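Local coordinates for protein phenylacetaldehyde dehydrogenase (Burkholderia cenocepacia, PDB 4O5H) that probably catalyses the NAD+-dependent oxidation of phenylacetaldehyde to phenylacetate, as a member of the aldehyde dehydrogenase family, at residues 35-40 / 229-234; 79-82 / 86-89; 144-149 / 198-203; 192-197 / 281-286; 247-252 / 267-272. One frame throughout, in Å; residues are numbered along the deposited sequence. Where two conformers were deposited one is given.

Contact 1: residues 35-40 / 229-234; sequences IGAEWS and FPDGVV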
# COMPACT_ATOMS: atom_id res chain seq x y z
N ILE A 35 -28.06 -6.43 1.32
CA ILE A 35 -27.64 -5.94 0.01
C ILE A 35 -28.43 -4.68 -0.31
O ILE A 35 -29.63 -4.74 -0.62
CB ILE A 35 -27.82 -7.01 -1.07
CG1 ILE A 35 -26.94 -8.19 -0.71
CG2 ILE A 35 -27.47 -6.48 -2.46
CD1 ILE A 35 -27.02 -9.36 -1.63
N GLY A 36 -27.77 -3.54 -0.20
CA GLY A 36 -28.45 -2.27 -0.36
C GLY A 36 -29.56 -2.12 0.68
O GLY A 36 -29.34 -2.40 1.86
N ALA A 37 -30.74 -1.72 0.22
CA ALA A 37 -31.88 -1.52 1.09
C ALA A 37 -32.62 -2.80 1.48
O ALA A 37 -33.56 -2.74 2.28
CB ALA A 37 -32.85 -0.56 0.45
N GLU A 38 -32.19 -3.97 1.01
CA GLU A 38 -32.91 -5.21 1.30
C GLU A 38 -32.10 -6.27 1.99
O GLU A 38 -30.93 -6.47 1.69
CB GLU A 38 -33.45 -5.80 0.00
CG GLU A 38 -34.50 -4.90 -0.56
CD GLU A 38 -34.88 -5.17 -1.99
OE1 GLU A 38 -34.28 -6.04 -2.66
OE2 GLU A 38 -35.83 -4.49 -2.43
N TRP A 39 -32.76 -7.02 2.88
CA TRP A 39 -32.29 -8.30 3.31
C TRP A 39 -32.68 -9.34 2.26
O TRP A 39 -33.85 -9.46 1.90
CB TRP A 39 -32.87 -8.66 4.69
CG TRP A 39 -32.38 -7.74 5.78
CD1 TRP A 39 -32.97 -6.61 6.21
CD2 TRP A 39 -31.16 -7.86 6.50
NE1 TRP A 39 -32.19 -6.01 7.18
CE2 TRP A 39 -31.08 -6.78 7.39
CE3 TRP A 39 -30.14 -8.82 6.53
CZ2 TRP A 39 -30.01 -6.64 8.29
CZ3 TRP A 39 -29.09 -8.67 7.41
CH2 TRP A 39 -29.03 -7.58 8.26
N SER A 40 -31.71 -10.10 1.78
CA SER A 40 -31.89 -10.92 0.58
C SER A 40 -31.30 -12.30 0.70
O SER A 40 -30.26 -12.50 1.30
CB SER A 40 -31.17 -10.25 -0.57
OG SER A 40 -31.82 -9.04 -0.92
N PHE A 229 -27.63 4.14 9.68
CA PHE A 229 -26.80 4.34 8.46
C PHE A 229 -27.63 4.23 7.19
O PHE A 229 -28.47 3.39 7.10
CB PHE A 229 -25.65 3.36 8.43
CG PHE A 229 -24.58 3.68 9.47
CD1 PHE A 229 -23.55 4.56 9.16
CD2 PHE A 229 -24.63 3.12 10.75
CE1 PHE A 229 -22.58 4.87 10.10
CE2 PHE A 229 -23.68 3.46 11.71
CZ PHE A 229 -22.64 4.31 11.38
N PRO A 230 -27.37 5.09 6.19
CA PRO A 230 -28.15 5.01 4.97
C PRO A 230 -27.94 3.67 4.28
O PRO A 230 -26.87 3.07 4.39
CB PRO A 230 -27.57 6.14 4.12
CG PRO A 230 -27.10 7.15 5.10
CD PRO A 230 -26.60 6.34 6.26
N ASP A 231 -28.95 3.23 3.58
CA ASP A 231 -28.87 1.98 2.85
C ASP A 231 -27.70 1.96 1.86
O ASP A 231 -27.44 2.95 1.16
CB ASP A 231 -30.18 1.73 2.09
CG ASP A 231 -31.35 1.47 3.02
OD1 ASP A 231 -31.21 0.77 4.06
OD2 ASP A 231 -32.41 1.99 2.72
N GLY A 232 -27.02 0.82 1.82
CA GLY A 232 -25.94 0.60 0.89
C GLY A 232 -24.58 1.06 1.40
O GLY A 232 -23.57 0.79 0.77
N VAL A 233 -24.55 1.76 2.54
CA VAL A 233 -23.29 2.16 3.13
C VAL A 233 -22.50 0.95 3.65
O VAL A 233 -21.28 0.91 3.50
CB VAL A 233 -23.50 3.24 4.24
CG1 VAL A 233 -22.21 3.55 4.95
CG2 VAL A 233 -24.03 4.50 3.56
N VAL A 234 -23.22 0.00 4.25
CA VAL A 234 -22.67 -1.29 4.61
C VAL A 234 -23.55 -2.37 3.98
O VAL A 234 -24.77 -2.36 4.14
CB VAL A 234 -22.58 -1.51 6.13
CG1 VAL A 234 -21.94 -2.85 6.45
CG2 VAL A 234 -21.75 -0.39 6.78
O HOH W 1 -27.45 -1.40 3.40
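Ala37 and Asp231 meet with the flat carboxylate lying over the methyl. The CB of Ala37 is 3.4 Å from OD2 of Asp231 and 3.6 Å from its CG, while OD1 is closer to the CA of Ala37, so the group spreads across the CA-CB bond and does not point at it end-on. Asp231 reaches this place because its CG stands anti to its own carbonyl carbon (chi1 -67°). A small, unbranched alanine lets the carboxylate lie down here.

Both residues belong to reversing loops: Ile35 to Glu38 form the tight type II' turn of a beta hairpin made by antiparallel strands 33-35 and 38-40, and Pro230 to Val233 form a type II turn. Each has a positive-phi corner that suits glycine, Gly36 at the second place of the first turn and Gly232 at the third of the other; their CA atoms are 4.0 Å apart. Asn235 ties the two turns further, its side chain bonding Gly36 N and Gly232 O.

Between the backbones sits one water. It donates to Gly36 O at 2.6 Å and to Val234 O, and accepts from Gly232 N at 2.8 Å. The chemistry is therefore that of a water-mediated seam: the direct touches are van der Waals, and polar cohesion passes through solvent and Asn235.

Contact 2: residues 79-82 / 86-89; sequences RAFD and WRTA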
# COMPACT_ATOMS: atom_id res chain seq x y z
N ARG A 79 -23.52 3.07 -5.45
CA ARG A 79 -24.64 4.05 -5.47
C ARG A 79 -24.64 4.89 -4.20
O ARG A 79 -24.80 6.10 -4.26
CB ARG A 79 -26.01 3.38 -5.58
CG ARG A 79 -26.45 3.01 -6.99
CD ARG A 79 -27.92 2.55 -7.05
NE ARG A 79 -28.16 1.35 -6.24
CZ ARG A 79 -27.90 0.10 -6.62
NH1 ARG A 79 -27.37 -0.19 -7.80
NH2 ARG A 79 -28.18 -0.90 -5.81
N ALA A 80 -24.43 4.24 -3.07
CA ALA A 80 -24.46 4.94 -1.76
C ALA A 80 -23.33 5.95 -1.66
O ALA A 80 -23.48 6.96 -0.99
CB ALA A 80 -24.42 3.96 -0.61
N PHE A 81 -22.22 5.66 -2.28
CA PHE A 81 -21.05 6.57 -2.23
C PHE A 81 -21.17 7.67 -3.27
O PHE A 81 -20.84 8.82 -3.00
CB PHE A 81 -19.73 5.81 -2.44
CG PHE A 81 -18.50 6.68 -2.34
CD1 PHE A 81 -17.94 6.96 -1.13
CD2 PHE A 81 -17.93 7.23 -3.49
CE1 PHE A 81 -16.82 7.78 -1.02
CE2 PHE A 81 -16.81 8.06 -3.41
CZ PHE A 81 -16.27 8.36 -2.18
N ASP A 82 -21.65 7.31 -4.44
CA ASP A 82 -21.69 8.23 -5.59
C ASP A 82 -22.84 9.22 -5.56
O ASP A 82 -22.72 10.32 -6.11
CB ASP A 82 -21.76 7.43 -6.90
CG ASP A 82 -20.48 6.64 -7.18
OD1 ASP A 82 -19.41 7.03 -6.67
OD2 ASP A 82 -20.57 5.67 -7.92
N TRP A 86 -25.27 9.61 2.11
CA TRP A 86 -23.94 9.40 2.70
C TRP A 86 -22.90 10.28 2.05
O TRP A 86 -21.97 10.74 2.72
CB TRP A 86 -23.51 7.95 2.59
CG TRP A 86 -22.31 7.56 3.42
CD1 TRP A 86 -21.14 7.07 2.93
CD2 TRP A 86 -22.20 7.54 4.84
NE1 TRP A 86 -20.29 6.77 3.95
CE2 TRP A 86 -20.91 7.03 5.14
CE3 TRP A 86 -23.05 7.89 5.89
CZ2 TRP A 86 -20.45 6.89 6.44
CZ3 TRP A 86 -22.59 7.73 7.20
CH2 TRP A 86 -21.28 7.25 7.45
N ARG A 87 -23.08 10.55 0.76
CA ARG A 87 -22.14 11.43 0.06
C ARG A 87 -22.09 12.84 0.64
O ARG A 87 -21.03 13.39 0.75
CB ARG A 87 -22.44 11.52 -1.41
CG ARG A 87 -21.43 12.33 -2.21
CD ARG A 87 -21.68 12.21 -3.71
NE ARG A 87 -20.59 12.82 -4.50
CZ ARG A 87 -19.42 12.24 -4.80
NH1 ARG A 87 -19.10 10.99 -4.39
NH2 ARG A 87 -18.54 12.92 -5.55
N THR A 88 -23.21 13.37 1.07
CA THR A 88 -23.23 14.74 1.57
C THR A 88 -23.37 14.84 3.09
O THR A 88 -23.54 15.90 3.63
CB THR A 88 -24.39 15.47 0.95
OG1 THR A 88 -25.59 14.71 1.17
CG2 THR A 88 -24.18 15.59 -0.54
N ALA A 89 -23.29 13.72 3.78
CA ALA A 89 -23.35 13.72 5.23
C ALA A 89 -22.20 14.59 5.80
O ALA A 89 -21.09 14.62 5.27
CB ALA A 89 -23.22 12.30 5.73
O HOH W 2 -17.98 9.26 -6.77
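The junction between two consecutive helices is closed here, where the last turn of helix 67-82 meets the short, weakly bonded helix 85-88. The end of a helix leaves backbone carbonyls without the usual amide partners, and the long side chain of Arg87 comes back to bond one of them, Phe81 O, with its stem against Asp82 O. Its CG lies opposite the backbone N (chi1 -175°) and the chain stays extended as far as NE, which carries the guanidinium past Asp82 O. Arginine suits the place: an aliphatic stem lies along the backbone, with its CD 3.2 Å from Asp82 O, and the guanidinium at its end donates to the helix-end carbonyl.

The Phe81 ring and the guanidinium stand nearly perpendicular, planes 82° apart, with NH1 3.8 Å from CE2. Asp82 adds an opposite charge at longer range; its OD1 holds a salt bridge with Arg78 and is joined to NH1 by a water whose second bond is weak. On the buried side Trp86 sets its CB 3.7 Å from Ala80 O, while its indole NE1 bonds Cys203 O. The one direct bond across the junction runs from Arg87 NH1 to Phe81 O, 3.1 Å long, 161° at the hydrogen, with the oxygen in the guanidinium plane.

Contact 3: residues 144-149 / 198-203; sequences GWATKI and ALATGC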
# COMPACT_ATOMS: atom_id res chain seq x y z
N GLY A 144 -14.56 9.29 16.61
CA GLY A 144 -13.90 10.53 16.95
C GLY A 144 -12.95 11.02 15.86
O GLY A 144 -12.67 12.22 15.81
N TRP A 145 -12.44 10.12 14.99
CA TRP A 145 -11.65 10.56 13.85
C TRP A 145 -12.48 11.20 12.76
O TRP A 145 -11.93 11.99 11.98
CB TRP A 145 -10.79 9.43 13.22
CG TRP A 145 -9.51 9.20 13.96
CD1 TRP A 145 -9.15 8.10 14.59
CD2 TRP A 145 -8.44 10.15 14.17
NE1 TRP A 145 -7.90 8.24 15.18
CE2 TRP A 145 -7.44 9.50 14.92
CE3 TRP A 145 -8.22 11.44 13.74
CZ2 TRP A 145 -6.28 10.13 15.32
CZ3 TRP A 145 -7.10 12.08 14.15
CH2 TRP A 145 -6.12 11.42 14.91
N ALA A 146 -13.79 10.94 12.72
CA ALA A 146 -14.59 11.44 11.64
C ALA A 146 -14.54 12.96 11.53
O ALA A 146 -14.60 13.49 10.39
CB ALA A 146 -16.01 10.95 11.77
N THR A 147 -14.38 13.66 12.66
CA THR A 147 -14.35 15.11 12.65
C THR A 147 -12.94 15.70 12.65
O THR A 147 -12.81 16.91 12.67
CB THR A 147 -15.12 15.70 13.85
OG1 THR A 147 -14.77 14.98 15.03
CG2 THR A 147 -16.65 15.53 13.61
N LYS A 148 -11.90 14.85 12.58
CA LYS A 148 -10.53 15.26 12.82
C LYS A 148 -9.57 14.82 11.71
O LYS A 148 -8.36 14.73 11.93
CB LYS A 148 -10.10 14.72 14.15
CG LYS A 148 -10.92 15.28 15.31
CD LYS A 148 -10.67 14.55 16.59
CE LYS A 148 -11.65 14.96 17.69
NZ LYS A 148 -13.04 14.53 17.38
N ILE A 149 -10.10 14.55 10.53
CA ILE A 149 -9.23 14.18 9.41
C ILE A 149 -8.76 15.50 8.78
O ILE A 149 -9.59 16.30 8.37
CB ILE A 149 -9.99 13.34 8.41
CG1 ILE A 149 -10.29 11.98 9.06
CG2 ILE A 149 -9.16 13.07 7.15
CD1 ILE A 149 -11.50 11.32 8.49
N ALA A 198 -13.67 2.87 7.61
CA ALA A 198 -14.43 3.19 6.40
C ALA A 198 -15.55 4.16 6.67
O ALA A 198 -15.70 5.16 5.98
CB ALA A 198 -14.98 1.93 5.78
N LEU A 199 -16.33 3.91 7.70
CA LEU A 199 -17.39 4.80 8.05
C LEU A 199 -16.90 6.17 8.48
O LEU A 199 -17.49 7.20 8.11
CB LEU A 199 -18.26 4.19 9.13
CG LEU A 199 -18.90 2.83 8.80
CD1 LEU A 199 -19.73 2.32 9.95
CD2 LEU A 199 -19.78 2.95 7.57
N ALA A 200 -15.82 6.19 9.24
CA ALA A 200 -15.27 7.45 9.75
C ALA A 200 -14.79 8.36 8.63
O ALA A 200 -14.93 9.55 8.73
CB ALA A 200 -14.09 7.15 10.69
N THR A 201 -14.23 7.76 7.56
CA THR A 201 -13.72 8.52 6.45
C THR A 201 -14.74 8.82 5.35
O THR A 201 -14.44 9.59 4.40
CB THR A 201 -12.53 7.81 5.78
OG1 THR A 201 -12.91 6.48 5.41
CG2 THR A 201 -11.38 7.73 6.74
N GLY A 202 -15.90 8.20 5.41
CA GLY A 202 -16.93 8.45 4.38
C GLY A 202 -16.92 7.42 3.26
O GLY A 202 -17.59 7.61 2.25
N CYS A 203 -16.20 6.33 3.44
CA CYS A 203 -16.26 5.22 2.47
C CYS A 203 -17.62 4.46 2.58
O CYS A 203 -18.37 4.67 3.56
CB CYS A 203 -15.12 4.25 2.74
SG CYS A 203 -13.46 4.93 2.49
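Ala146 overlaps the carbonyl end of Ala200, its CB 3.5 Å from Ala200 O, with the two methyls 4.4 Å apart. The CA of Ala146 comes equally near the same oxygen, and the geometry, 139° at the hydrogen, is that of a CA-H...O contact. Alanine's single methyl suits a place where the backbones come within 4.5 Å of each other, CA of Ala146 to CA of Ala200. Ala200 O also accepts a hydrogen bond from Arg94 NH2, so the weak carbon donor only supplements a proper one.

The contact joins the C-terminal ends of helices 124-145 and 187-201. Thr201 ends the latter, and the chain then turns at Gly202 in a Schellman motif: phi is positive there, a conformation that glycine adopts readily, and the amides of Gly202 and Cys203 bond back into the last turn.

Ile149 reaches the carbonyl of Ala200 from further along the chain. With CG1 anti to its own carbonyl carbon (chi1 -68°), the branch leads CD1 to 3.9 Å from Ala200 O and 4.0 Å from the CG2 of Thr201. The two side chains cross at about a right angle, methyl against methyl. Thr201 can offer its methyl because its hydroxyl is turned back to its own helix, where OG1 bonds Pro197 O.

Across the contact, helix 124-145 runs out into a type I turn from Trp145 to Lys148. Lys148 folds over that turn, its NZ bonding Gly144 O at 2.8 Å and the hydroxyl of Thr147. Ile497 of helix 493-499 packs on both Ile149 and Ala200.

Contact 4: residues 192-197 / 281-286; sequences AWKIAP and SLELGG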
# COMPACT_ATOMS: atom_id res chain seq x y z
N ALA A 192 -15.38 -5.12 12.69
CA ALA A 192 -15.28 -3.76 13.21
C ALA A 192 -14.01 -3.07 12.74
O ALA A 192 -14.04 -1.90 12.32
CB ALA A 192 -15.36 -3.75 14.72
N TRP A 193 -12.89 -3.77 12.81
CA TRP A 193 -11.63 -3.18 12.37
C TRP A 193 -11.69 -2.71 10.91
O TRP A 193 -11.08 -1.72 10.58
CB TRP A 193 -10.50 -4.14 12.49
CG TRP A 193 -10.07 -4.38 13.86
CD1 TRP A 193 -10.62 -3.92 15.01
CD2 TRP A 193 -8.98 -5.18 14.24
NE1 TRP A 193 -9.95 -4.40 16.08
CE2 TRP A 193 -8.91 -5.16 15.63
CE3 TRP A 193 -7.99 -5.86 13.51
CZ2 TRP A 193 -7.92 -5.83 16.34
CZ3 TRP A 193 -6.99 -6.52 14.20
CH2 TRP A 193 -6.98 -6.51 15.61
N LYS A 194 -12.40 -3.41 10.05
CA LYS A 194 -12.47 -3.03 8.63
C LYS A 194 -13.54 -1.99 8.39
O LYS A 194 -13.40 -1.13 7.54
CB LYS A 194 -12.83 -4.21 7.74
CG LYS A 194 -11.97 -5.44 7.85
CD LYS A 194 -10.57 -5.22 7.41
CE LYS A 194 -9.91 -6.55 7.06
NZ LYS A 194 -8.46 -6.45 7.38
N ILE A 195 -14.67 -2.12 9.05
CA ILE A 195 -15.81 -1.24 8.76
C ILE A 195 -15.63 0.14 9.41
O ILE A 195 -15.95 1.14 8.80
CB ILE A 195 -17.14 -1.89 9.25
CG1 ILE A 195 -17.45 -3.14 8.42
CG2 ILE A 195 -18.31 -0.91 9.18
CD1 ILE A 195 -18.59 -3.96 9.00
N ALA A 196 -15.13 0.18 10.65
CA ALA A 196 -15.14 1.45 11.40
C ALA A 196 -14.33 2.57 10.71
O ALA A 196 -14.83 3.67 10.56
CB ALA A 196 -14.73 1.27 12.84
N PRO A 197 -13.13 2.27 10.23
CA PRO A 197 -12.37 3.34 9.59
C PRO A 197 -13.00 3.78 8.29
O PRO A 197 -12.87 4.94 7.91
CB PRO A 197 -11.00 2.72 9.32
CG PRO A 197 -10.94 1.45 10.06
CD PRO A 197 -12.34 1.05 10.42
N SER A 281 -4.77 -3.46 1.31
CA SER A 281 -4.21 -3.61 2.63
C SER A 281 -4.28 -5.09 2.94
O SER A 281 -5.37 -5.70 2.77
CB SER A 281 -5.06 -2.80 3.63
OG SER A 281 -4.60 -2.99 4.94
N LEU A 282 -3.17 -5.69 3.38
CA LEU A 282 -3.06 -7.13 3.54
C LEU A 282 -2.41 -7.50 4.85
O LEU A 282 -1.25 -7.16 5.10
CB LEU A 282 -2.25 -7.75 2.38
CG LEU A 282 -2.67 -7.43 0.96
CD1 LEU A 282 -1.64 -7.95 -0.03
CD2 LEU A 282 -4.05 -8.01 0.61
N GLU A 283 -3.19 -8.13 5.73
CA GLU A 283 -2.70 -8.59 7.01
C GLU A 283 -2.69 -10.12 6.94
O GLU A 283 -3.75 -10.75 6.89
CB GLU A 283 -3.58 -8.08 8.16
CG GLU A 283 -3.42 -6.61 8.49
CD GLU A 283 -4.03 -5.68 7.42
OE1 GLU A 283 -5.23 -5.90 7.05
OE2 GLU A 283 -3.32 -4.71 6.95
N LEU A 284 -1.49 -10.70 6.89
CA LEU A 284 -1.36 -12.05 6.42
C LEU A 284 -0.80 -12.98 7.49
O LEU A 284 -1.14 -12.83 8.67
CB LEU A 284 -0.53 -12.09 5.14
CG LEU A 284 -0.97 -11.11 4.05
CD1 LEU A 284 -0.06 -11.20 2.85
CD2 LEU A 284 -2.41 -11.39 3.63
N GLY A 285 -0.00 -13.97 7.11
CA GLY A 285 0.41 -14.98 8.05
C GLY A 285 1.45 -14.52 9.06
O GLY A 285 2.01 -13.43 8.95
N GLY A 286 1.68 -15.36 10.05
CA GLY A 286 2.69 -15.08 11.06
C GLY A 286 3.27 -16.35 11.66
O GLY A 286 2.64 -17.42 11.61
O HOH W 3 -6.88 -4.69 5.62
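A buried salt bridge joins helix 187-201 to the end of strand 279-283, at the heart of the aldehyde dehydrogenase fold. The strand lies parallel to 256-260 in the mixed sheet of the domain that in this family resembles a Rossmann fold. The sequence from Leu282 onward matches the family's glutamate active-site signature, in which Glu283 would be the active-site glutamate, consistent with a place in or beside the catalytic centre.

Backbone to backbone the segments are far apart: the nearest CA atoms, those of Lys194 and Ser281, are 10.2 Å from each other. Long side chains therefore have to bridge the gap, and a lysine and a glutamate do so, running past one another in opposite directions. Lys194 leaves its helix with two bends, at chi2 and chi4, and brings NZ 3.3 Å from OE1 of Glu283. Glu283 bends at chi2 (72°), which brings OE1 round to the lysine NZ.

Other partners fix the ammonium group more firmly. Glu491 forms a second salt bridge through OE2, and Thr260 OG1 takes a hydrogen bond. Glu283 OE1 and Glu491 OE2 lie close together, and Lys194 NZ is paired with both. Ser281, two residues before Glu283 on the strand, suits its place with a small hydroxyl whose OG is 2.9 Å from OE2 of Glu283, a weak contact.

A single water completes the cluster: it accepts from Lys194 NZ at 2.9 Å, donates to Glu283 OE1, and stands 2.9 Å from Ser281 OG.

Contact 5: residues 247-252 / 267-272; sequences ALSRDP and KTIGHA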
# COMPACT_ATOMS: atom_id res chain seq x y z
N ALA A 247 -14.81 -13.08 -6.10
CA ALA A 247 -15.58 -12.17 -6.92
C ALA A 247 -15.49 -10.72 -6.42
O ALA A 247 -15.41 -9.77 -7.22
CB ALA A 247 -17.02 -12.60 -6.98
N LEU A 248 -15.49 -10.55 -5.11
CA LEU A 248 -15.35 -9.22 -4.55
C LEU A 248 -13.98 -8.62 -4.92
O LEU A 248 -13.90 -7.49 -5.40
CB LEU A 248 -15.53 -9.29 -3.03
CG LEU A 248 -15.41 -7.95 -2.29
CD1 LEU A 248 -16.36 -6.91 -2.91
CD2 LEU A 248 -15.71 -8.18 -0.81
N SER A 249 -12.93 -9.42 -4.76
CA SER A 249 -11.57 -8.95 -5.06
C SER A 249 -11.35 -8.52 -6.50
O SER A 249 -10.55 -7.59 -6.75
CB SER A 249 -10.51 -10.01 -4.67
OG SER A 249 -10.51 -11.13 -5.55
N ARG A 250 -12.05 -9.14 -7.45
CA ARG A 250 -11.88 -8.85 -8.87
C ARG A 250 -12.78 -7.73 -9.40
O ARG A 250 -12.68 -7.35 -10.56
CB ARG A 250 -12.25 -10.08 -9.72
CG ARG A 250 -11.48 -11.34 -9.50
CD ARG A 250 -11.81 -12.35 -10.63
NE ARG A 250 -13.25 -12.68 -10.67
CZ ARG A 250 -13.82 -13.71 -10.01
NH1 ARG A 250 -13.07 -14.51 -9.27
NH2 ARG A 250 -15.12 -13.93 -10.09
N ASP A 251 -13.71 -7.23 -8.58
CA ASP A 251 -14.67 -6.29 -9.08
C ASP A 251 -13.97 -4.96 -9.33
O ASP A 251 -13.38 -4.41 -8.43
CB ASP A 251 -15.85 -6.13 -8.12
CG ASP A 251 -17.06 -5.49 -8.78
OD1 ASP A 251 -16.93 -4.42 -9.37
OD2 ASP A 251 -18.17 -6.08 -8.70
N PRO A 252 -14.04 -4.42 -10.57
CA PRO A 252 -13.30 -3.18 -10.82
C PRO A 252 -13.98 -1.98 -10.22
O PRO A 252 -13.44 -0.90 -10.26
CB PRO A 252 -13.25 -3.09 -12.36
CG PRO A 252 -14.46 -3.90 -12.82
CD PRO A 252 -14.56 -5.03 -11.82
N LYS A 267 -1.93 -13.18 -1.55
CA LYS A 267 -1.30 -12.94 -2.84
C LYS A 267 -2.33 -13.04 -3.97
O LYS A 267 -2.36 -12.20 -4.85
CB LYS A 267 -0.13 -13.88 -3.08
CG LYS A 267 1.05 -13.53 -2.19
CD LYS A 267 2.21 -14.47 -2.33
CE LYS A 267 3.29 -14.02 -1.38
NZ LYS A 267 4.39 -14.98 -1.36
N THR A 268 -3.19 -14.06 -3.92
CA THR A 268 -4.24 -14.23 -4.91
C THR A 268 -5.14 -13.00 -5.00
O THR A 268 -5.45 -12.50 -6.08
CB THR A 268 -5.07 -15.49 -4.59
OG1 THR A 268 -4.21 -16.62 -4.64
CG2 THR A 268 -6.17 -15.70 -5.66
N ILE A 269 -5.56 -12.53 -3.82
CA ILE A 269 -6.40 -11.36 -3.68
C ILE A 269 -5.68 -10.15 -4.26
O ILE A 269 -6.27 -9.38 -5.02
CB ILE A 269 -6.75 -11.13 -2.19
CG1 ILE A 269 -7.67 -12.24 -1.64
CG2 ILE A 269 -7.40 -9.78 -1.99
CD1 ILE A 269 -9.12 -12.16 -2.10
N GLY A 270 -4.41 -9.99 -3.92
CA GLY A 270 -3.66 -8.86 -4.39
C GLY A 270 -3.45 -8.84 -5.89
O GLY A 270 -3.50 -7.77 -6.50
N HIS A 271 -3.22 -10.01 -6.48
CA HIS A 271 -3.06 -10.06 -7.92
C HIS A 271 -4.38 -9.67 -8.63
O HIS A 271 -4.37 -8.93 -9.61
CB HIS A 271 -2.64 -11.47 -8.42
CG HIS A 271 -1.23 -11.85 -8.09
ND1 HIS A 271 -0.13 -11.21 -8.62
CD2 HIS A 271 -0.74 -12.84 -7.30
CE1 HIS A 271 0.97 -11.74 -8.14
NE2 HIS A 271 0.63 -12.75 -7.35
N ALA A 272 -5.51 -10.08 -8.08
CA ALA A 272 -6.81 -9.66 -8.62
C ALA A 272 -6.96 -8.14 -8.48
O ALA A 272 -7.41 -7.45 -9.41
CB ALA A 272 -7.95 -10.38 -7.91
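Ser249 is the residue that meets the other helix most broadly, inserting between Ile269 and Ala272. Its OG is 3.6 Å from the CB of Ala272, and its CB is 3.6 Å from the CD1 of Ile269. The isoleucine was modelled in two conformers, so this second approach applies to one of them. Arg250 adds a looser touch, its CG 4.0 Å from the same alanine methyl. Serine and alanine suit the close approach of the helices, with the CA atoms of Arg250 and Ala272 5.1 Å apart, and the methyl of Ala272 is short enough to fit between the serine and the arginine stem.

The hydroxyl of Ser249 sits between the backbone N and the carbonyl carbon (chi1 72°), from where it bonds Ala246 O in its own helix. Its polarity is thus answered at home, and the contact across is of van der Waals kind. Arg250 sends its charged end elsewhere: bent at chi3, it lays the guanidinium over the CA of Ala247 and forms a salt bridge with Glu67. Arg250 O is held by Asn276 beyond the second helix.

Helices 241-250 and 263-275 are linked through strand 256-260, and the second helix makes the beta-alpha-beta crossover to strand 279-283. Leu248 and Ile269 both rest on Ile181 of strand 166-181, so the pair lies side by side against the sheet, while His271 on the second helix meets His271 of the second subunit.

Overall arrangement
From the N terminus, contact 1 opens at the 33-40 hairpin and closes only after helix 215-227, so its long loop encloses contacts 2 and 3. Contact 2 shuts a corner of a few residues; contact 3 then joins the ends of helices 124-145 and 187-201. Contact 4 starts on that same helix, just before contact 3 closes, so it crosses both contacts 1 and 3 before ending at strand 279-283. Within its loop lies contact 5, pairing two helices on the sheet. Contacts 1, 2 and 3 touch one another through Trp86, Val233 and Leu199, whereas contacts 4 and 5, whose centres are about 16 Å apart, both touch the second subunit.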